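Local coordinates for protein ribonuclease J (Methanolobus psychrophilus R15, PDB 5HAB) that probably degrades RNA as a metal-dependent exoribonuclease of the beta-CASP metallo-beta-lactamase family, at residues A117-T131 and V146-L159. The protein carries 1 engineered substitution. Residues are numbered along the deposited sequence; the frame is centred on the assembly and turned at random.
Sequences AHRYAAPIIATPYTT and VKNNIVALKAGETL
I124 to A126 pair in parallel with I150 to A152, the two strands of a beta-alpha-beta crossover joined by helix 128-138. In this metallo-beta-lactamase fold, 150-152 is the last strand at one end of a mixed sheet, and 124-126 lies between it and strand 96-102.

Four backbone hydrogen bonds zip the strands together. I124 N donates to N149 O, and V151 N returns to I124 O. A126 N then donates to V151 O, and L153 N to A126 O at 2.7 Å. CA-H...O contacts, such as I150 CA to I124 O, run between these bonds.

Apolar side chains pack on both faces of the sheet. On one, I125 lies alongside L153, pointing the same way, with CG2 3.8 Å from L153 CB. The I125 CD1 methyl reaches L159 CD2 at 3.7 Å, and so meets the start of strand 158-160 in the second sheet. F169 touches both I125 and L153. On the other face, I124 and I150 pack against I134 of the crossover helix. The side chains of T131, in the first turn of that helix, and I150 slide past each other in opposite directions, with T131 CG2 3.5 Å from I150 CG2.

Before the strands, N148 ties down the loop 117-122. With CG anti to the carbonyl carbon (chi1 -53°), its amide is turned to the loop carbonyls. The N148 and I124 side chains cross at about a right angle. N148 ND2 and Y120 N reach A117 O from opposite faces of its carbonyl plane; the ND2 bond is bent and 3.1 Å long. ND2 also makes a weak bond to Y120 O. Its bond to A122 O is nearly straight, N-H...O 176°, and 2.6 Å long, in the amide plane.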
loop_
_atom_site.group_PDB
_atom_site.type_symbol
_atom_site.label_atom_id
_atom_site.label_comp_id
_atom_site.label_asym_id
_atom_site.label_seq_id
_atom_site.Cartn_x
_atom_site.Cartn_y
_atom_site.Cartn_z
ATOM N N ALA B 117 22.832 -4.873 32.573
ATOM C CA ALA B 117 22.934 -3.953 33.707
ATOM C C ALA B 117 23.948 -4.416 34.763
ATOM O O ALA B 117 24.592 -3.591 35.414
ATOM C CB ALA B 117 21.578 -3.755 34.349
ATOM N N HIS B 118 24.108 -5.728 34.910
ATOM C CA HIS B 118 24.934 -6.278 35.985
ATOM C C HIS B 118 26.428 -6.048 35.763
ATOM O O HIS B 118 27.235 -6.317 36.650
ATOM C CB HIS B 118 24.662 -7.777 36.164
ATOM C CG HIS B 118 25.029 -8.609 34.975
ATOM N ND1 HIS B 118 26.332 -8.917 34.654
ATOM C CD2 HIS B 118 24.258 -9.215 34.040
ATOM C CE1 HIS B 118 26.351 -9.664 33.564
ATOM N NE2 HIS B 118 25.105 -9.861 33.173
ATOM N N ARG B 119 26.796 -5.580 34.574
ATOM C CA ARG B 119 28.196 -5.302 34.266
ATOM C C ARG B 119 28.619 -3.891 34.656
ATOM O O ARG B 119 29.803 -3.560 34.613
ATOM C CB ARG B 119 28.469 -5.531 32.781
ATOM C CG ARG B 119 28.568 -6.994 32.424
ATOM C CD ARG B 119 29.055 -7.199 31.008
ATOM N NE ARG B 119 28.916 -8.599 30.633
ATOM C CZ ARG B 119 27.879 -9.085 29.962
ATOM N NH1 ARG B 119 26.887 -8.277 29.609
ATOM N NH2 ARG B 119 27.825 -10.374 29.659
ATOM N N TYR B 120 27.655 -3.058 35.030
ATOM C CA TYR B 120 27.958 -1.685 35.417
ATOM C C TYR B 120 27.851 -1.520 36.927
ATOM O O TYR B 120 26.937 -2.054 37.557
ATOM C CB TYR B 120 27.030 -0.699 34.700
ATOM C CG TYR B 120 27.168 -0.737 33.197
ATOM C CD1 TYR B 120 28.133 0.025 32.548
ATOM C CD2 TYR B 120 26.352 -1.556 32.429
ATOM C CE1 TYR B 120 28.268 -0.016 31.172
ATOM C CE2 TYR B 120 26.483 -1.607 31.055
ATOM C CZ TYR B 120 27.439 -0.837 30.432
ATOM O OH TYR B 120 27.560 -0.893 29.063
ATOM N N ALA B 121 28.802 -0.788 37.498
ATOM C CA ALA B 121 28.804 -0.496 38.925
ATOM C C ALA B 121 27.954 0.739 39.200
ATOM O O ALA B 121 28.463 1.803 39.557
ATOM C CB ALA B 121 30.225 -0.297 39.428
ATOM N N ALA B 122 26.647 0.588 39.008
ATOM C CA ALA B 122 25.724 1.708 39.108
ATOM C C ALA B 122 24.344 1.232 39.550
ATOM O O ALA B 122 23.941 0.113 39.239
ATOM C CB ALA B 122 25.636 2.445 37.767
ATOM N N PRO B 123 23.629 2.070 40.312
ATOM C CA PRO B 123 22.239 1.785 40.678
ATOM C C PRO B 123 21.289 2.034 39.507
ATOM O O PRO B 123 21.612 2.810 38.608
ATOM C CB PRO B 123 21.971 2.775 41.805
ATOM C CG PRO B 123 22.811 3.944 41.441
ATOM C CD PRO B 123 24.063 3.385 40.812
ATOM N N ILE B 124 20.128 1.393 39.530
ATOM C CA ILE B 124 19.095 1.631 38.533
ATOM C C ILE B 124 18.064 2.585 39.112
ATOM O O ILE B 124 17.510 2.321 40.170
ATOM C CB ILE B 124 18.444 0.316 38.093
ATOM C CG1 ILE B 124 19.478 -0.583 37.414
ATOM C CG2 ILE B 124 17.271 0.592 37.168
ATOM C CD1 ILE B 124 18.972 -1.972 37.111
ATOM N N ILE B 125 17.805 3.696 38.433
ATOM C CA ILE B 125 16.866 4.682 38.953
ATOM C C ILE B 125 15.586 4.639 38.129
ATOM O O ILE B 125 15.632 4.667 36.896
ATOM C CB ILE B 125 17.465 6.092 38.951
ATOM C CG1 ILE B 125 18.827 6.100 39.647
ATOM C CG2 ILE B 125 16.509 7.072 39.617
ATOM C CD1 ILE B 125 19.618 7.370 39.408
ATOM N N ALA B 126 14.445 4.560 38.805
ATOM C CA ALA B 126 13.178 4.423 38.092
ATOM C C ALA B 126 11.983 4.787 38.964
ATOM O O ALA B 126 12.121 5.008 40.165
ATOM C CB ALA B 126 13.027 3.001 37.560
ATOM N N THR B 127 10.812 4.871 38.344
ATOM C CA THR B 127 9.577 5.124 39.074
ATOM C C THR B 127 9.165 3.880 39.857
ATOM O O THR B 127 9.551 2.768 39.487
ATOM C CB THR B 127 8.442 5.536 38.117
ATOM O OG1 THR B 127 8.205 4.480 37.176
ATOM C CG2 THR B 127 8.797 6.820 37.386
ATOM N N PRO B 128 8.372 4.060 40.930
ATOM C CA PRO B 128 7.904 2.956 41.777
ATOM C C PRO B 128 7.407 1.736 41.007
ATOM O O PRO B 128 7.884 0.627 41.263
ATOM C CB PRO B 128 6.763 3.599 42.567
ATOM C CG PRO B 128 7.217 5.008 42.745
ATOM C CD PRO B 128 7.975 5.370 41.486
ATOM N N TYR B 129 6.477 1.933 40.078
ATOM C CA TYR B 129 5.955 0.816 39.298
ATOM C C TYR B 129 7.062 0.165 38.468
ATOM O O TYR B 129 7.222 -1.066 38.460
ATOM C CB TYR B 129 4.811 1.282 38.392
ATOM C CG TYR B 129 4.134 0.152 37.648
ATOM C CD1 TYR B 129 3.453 -0.847 38.332
ATOM C CD2 TYR B 129 4.177 0.083 36.262
ATOM C CE1 TYR B 129 2.838 -1.884 37.657
ATOM C CE2 TYR B 129 3.559 -0.947 35.579
ATOM C CZ TYR B 129 2.893 -1.929 36.280
ATOM O OH TYR B 129 2.280 -2.962 35.602
ATOM N N THR B 130 7.832 1.007 37.785
ATOM C CA THR B 130 8.959 0.542 36.988
ATOM C C THR B 130 9.959 -0.224 37.842
ATOM O O THR B 130 10.416 -1.303 37.454
ATOM C CB THR B 130 9.698 1.706 36.312
ATOM O OG1 THR B 130 8.755 2.567 35.665
ATOM C CG2 THR B 130 10.691 1.177 35.295
ATOM N N THR B 131 10.291 0.337 39.002
ATOM C CA THR B 131 11.229 -0.313 39.913
ATOM C C THR B 131 10.710 -1.681 40.314
ATOM O O THR B 131 11.465 -2.644 40.346
ATOM C CB THR B 131 11.472 0.505 41.198
ATOM O OG1 THR B 131 10.228 0.696 41.882
ATOM C CG2 THR B 131 12.094 1.862 40.884
ATOM N N VAL B 146 24.825 -10.850 40.654
ATOM C CA VAL B 146 24.935 -9.440 41.017
ATOM C C VAL B 146 23.680 -8.657 40.616
ATOM O O VAL B 146 23.271 -8.671 39.457
ATOM C CB VAL B 146 26.196 -8.811 40.391
ATOM C CG1 VAL B 146 26.411 -9.339 38.974
ATOM C CG2 VAL B 146 26.092 -7.288 40.393
ATOM N N LYS B 147 23.075 -7.983 41.592
ATOM C CA LYS B 147 21.887 -7.170 41.352
ATOM C C LYS B 147 22.151 -5.706 41.679
ATOM O O LYS B 147 22.528 -5.384 42.806
ATOM C CB LYS B 147 20.707 -7.658 42.197
ATOM C CG LYS B 147 20.338 -9.113 42.023
ATOM C CD LYS B 147 19.252 -9.497 43.019
ATOM C CE LYS B 147 18.938 -10.981 42.964
ATOM N NZ LYS B 147 17.985 -11.378 44.039
ATOM N N ASN B 148 21.955 -4.820 40.707
ATOM C CA ASN B 148 22.115 -3.393 40.961
ATOM C C ASN B 148 21.043 -2.984 41.968
ATOM O O ASN B 148 19.914 -3.470 41.897
ATOM C CB ASN B 148 21.977 -2.583 39.666
ATOM C CG ASN B 148 22.893 -3.084 38.555
ATOM O OD1 ASN B 148 22.752 -4.210 38.072
ATOM N ND2 ASN B 148 23.831 -2.237 38.137
ATOM N N ASN B 149 21.371 -2.092 42.896
ATOM C CA ASN B 149 20.334 -1.565 43.778
ATOM C C ASN B 149 19.416 -0.668 42.959
ATOM O O ASN B 149 19.856 -0.003 42.020
ATOM C CB ASN B 149 20.923 -0.810 44.982
ATOM C CG ASN B 149 21.788 0.363 44.578
ATOM O OD1 ASN B 149 22.742 0.209 43.815
ATOM N ND2 ASN B 149 21.462 1.547 45.096
ATOM N N ILE B 150 18.145 -0.629 43.327
ATOM C CA ILE B 150 17.201 0.173 42.578
ATOM C C ILE B 150 16.641 1.287 43.436
ATOM O O ILE B 150 16.112 1.061 44.527
ATOM C CB ILE B 150 16.079 -0.690 41.997
ATOM C CG1 ILE B 150 16.674 -1.822 41.165
ATOM C CG2 ILE B 150 15.165 0.158 41.136
ATOM C CD1 ILE B 150 15.675 -2.862 40.762
ATOM N N VAL B 151 16.765 2.499 42.920
ATOM C CA VAL B 151 16.296 3.681 43.601
ATOM C C VAL B 151 14.990 4.116 42.952
ATOM O O VAL B 151 14.899 4.305 41.728
ATOM C CB VAL B 151 17.344 4.798 43.552
ATOM C CG1 VAL B 151 16.892 5.994 44.377
ATOM C CG2 VAL B 151 18.689 4.270 44.032
ATOM N N ALA B 152 13.972 4.252 43.790
ATOM C CA ALA B 152 12.680 4.701 43.332
ATOM C C ALA B 152 12.661 6.217 43.313
ATOM O O ALA B 152 12.820 6.868 44.347
ATOM C CB ALA B 152 11.575 4.152 44.224
ATOM N N LEU B 153 12.467 6.775 42.126
ATOM C CA LEU B 153 12.361 8.212 41.976
ATOM C C LEU B 153 11.022 8.525 41.319
ATOM O O LEU B 153 10.691 7.974 40.268
ATOM C CB LEU B 153 13.528 8.758 41.150
ATOM C CG LEU B 153 13.648 10.279 41.124
ATOM C CD1 LEU B 153 13.895 10.797 42.532
ATOM C CD2 LEU B 153 14.753 10.718 40.178
ATOM N N LYS B 154 10.239 9.385 41.960
ATOM C CA LYS B 154 8.906 9.701 41.469
ATOM C C LYS B 154 8.947 10.890 40.523
ATOM O O LYS B 154 9.865 11.713 40.573
ATOM C CB LYS B 154 7.951 9.993 42.630
ATOM C CG LYS B 154 7.533 8.765 43.427
ATOM C CD LYS B 154 6.585 9.140 44.561
ATOM C CE LYS B 154 6.383 7.978 45.523
ATOM N NZ LYS B 154 5.402 8.301 46.598
ATOM N N ALA B 155 7.936 10.979 39.666
ATOM C CA ALA B 155 7.780 12.136 38.809
ATOM C C ALA B 155 7.687 13.379 39.681
ATOM O O ALA B 155 6.937 13.409 40.653
ATOM C CB ALA B 155 6.548 11.992 37.941
ATOM N N GLY B 156 8.468 14.395 39.340
ATOM C CA GLY B 156 8.489 15.623 40.110
ATOM C C GLY B 156 9.649 15.702 41.087
ATOM O O GLY B 156 9.964 16.780 41.587
ATOM N N GLU B 157 10.289 14.565 41.350
ATOM C CA GLU B 157 11.403 14.507 42.299
ATOM C C GLU B 157 12.769 14.615 41.611
ATOM O O GLU B 157 12.916 14.276 40.436
ATOM C CB GLU B 157 11.346 13.209 43.110
ATOM C CG GLU B 157 10.118 13.067 43.994
ATOM C CD GLU B 157 10.138 11.793 44.820
ATOM O OE1 GLU B 157 10.763 10.804 44.380
ATOM O OE2 GLU B 157 9.533 11.779 45.913
ATOM N N THR B 158 13.763 15.084 42.360
ATOM C CA THR B 158 15.129 15.222 41.859
ATOM C C THR B 158 16.100 14.434 42.740
ATOM O O THR B 158 15.882 14.297 43.943
ATOM C CB THR B 158 15.547 16.704 41.803
ATOM O OG1 THR B 158 14.560 17.445 41.080
ATOM C CG2 THR B 158 16.890 16.870 41.109
ATOM N N LEU B 159 17.162 13.913 42.134
ATOM C CA LEU B 159 18.156 13.102 42.834
ATOM C C LEU B 159 19.576 13.533 42.482
ATOM O O LEU B 159 19.909 13.652 41.309
ATOM C CB LEU B 159 17.964 11.625 42.488
ATOM C CG LEU B 159 18.945 10.620 43.091
ATOM C CD1 LEU B 159 18.805 10.556 44.602
ATOM C CD2 LEU B 159 18.737 9.250 42.465
#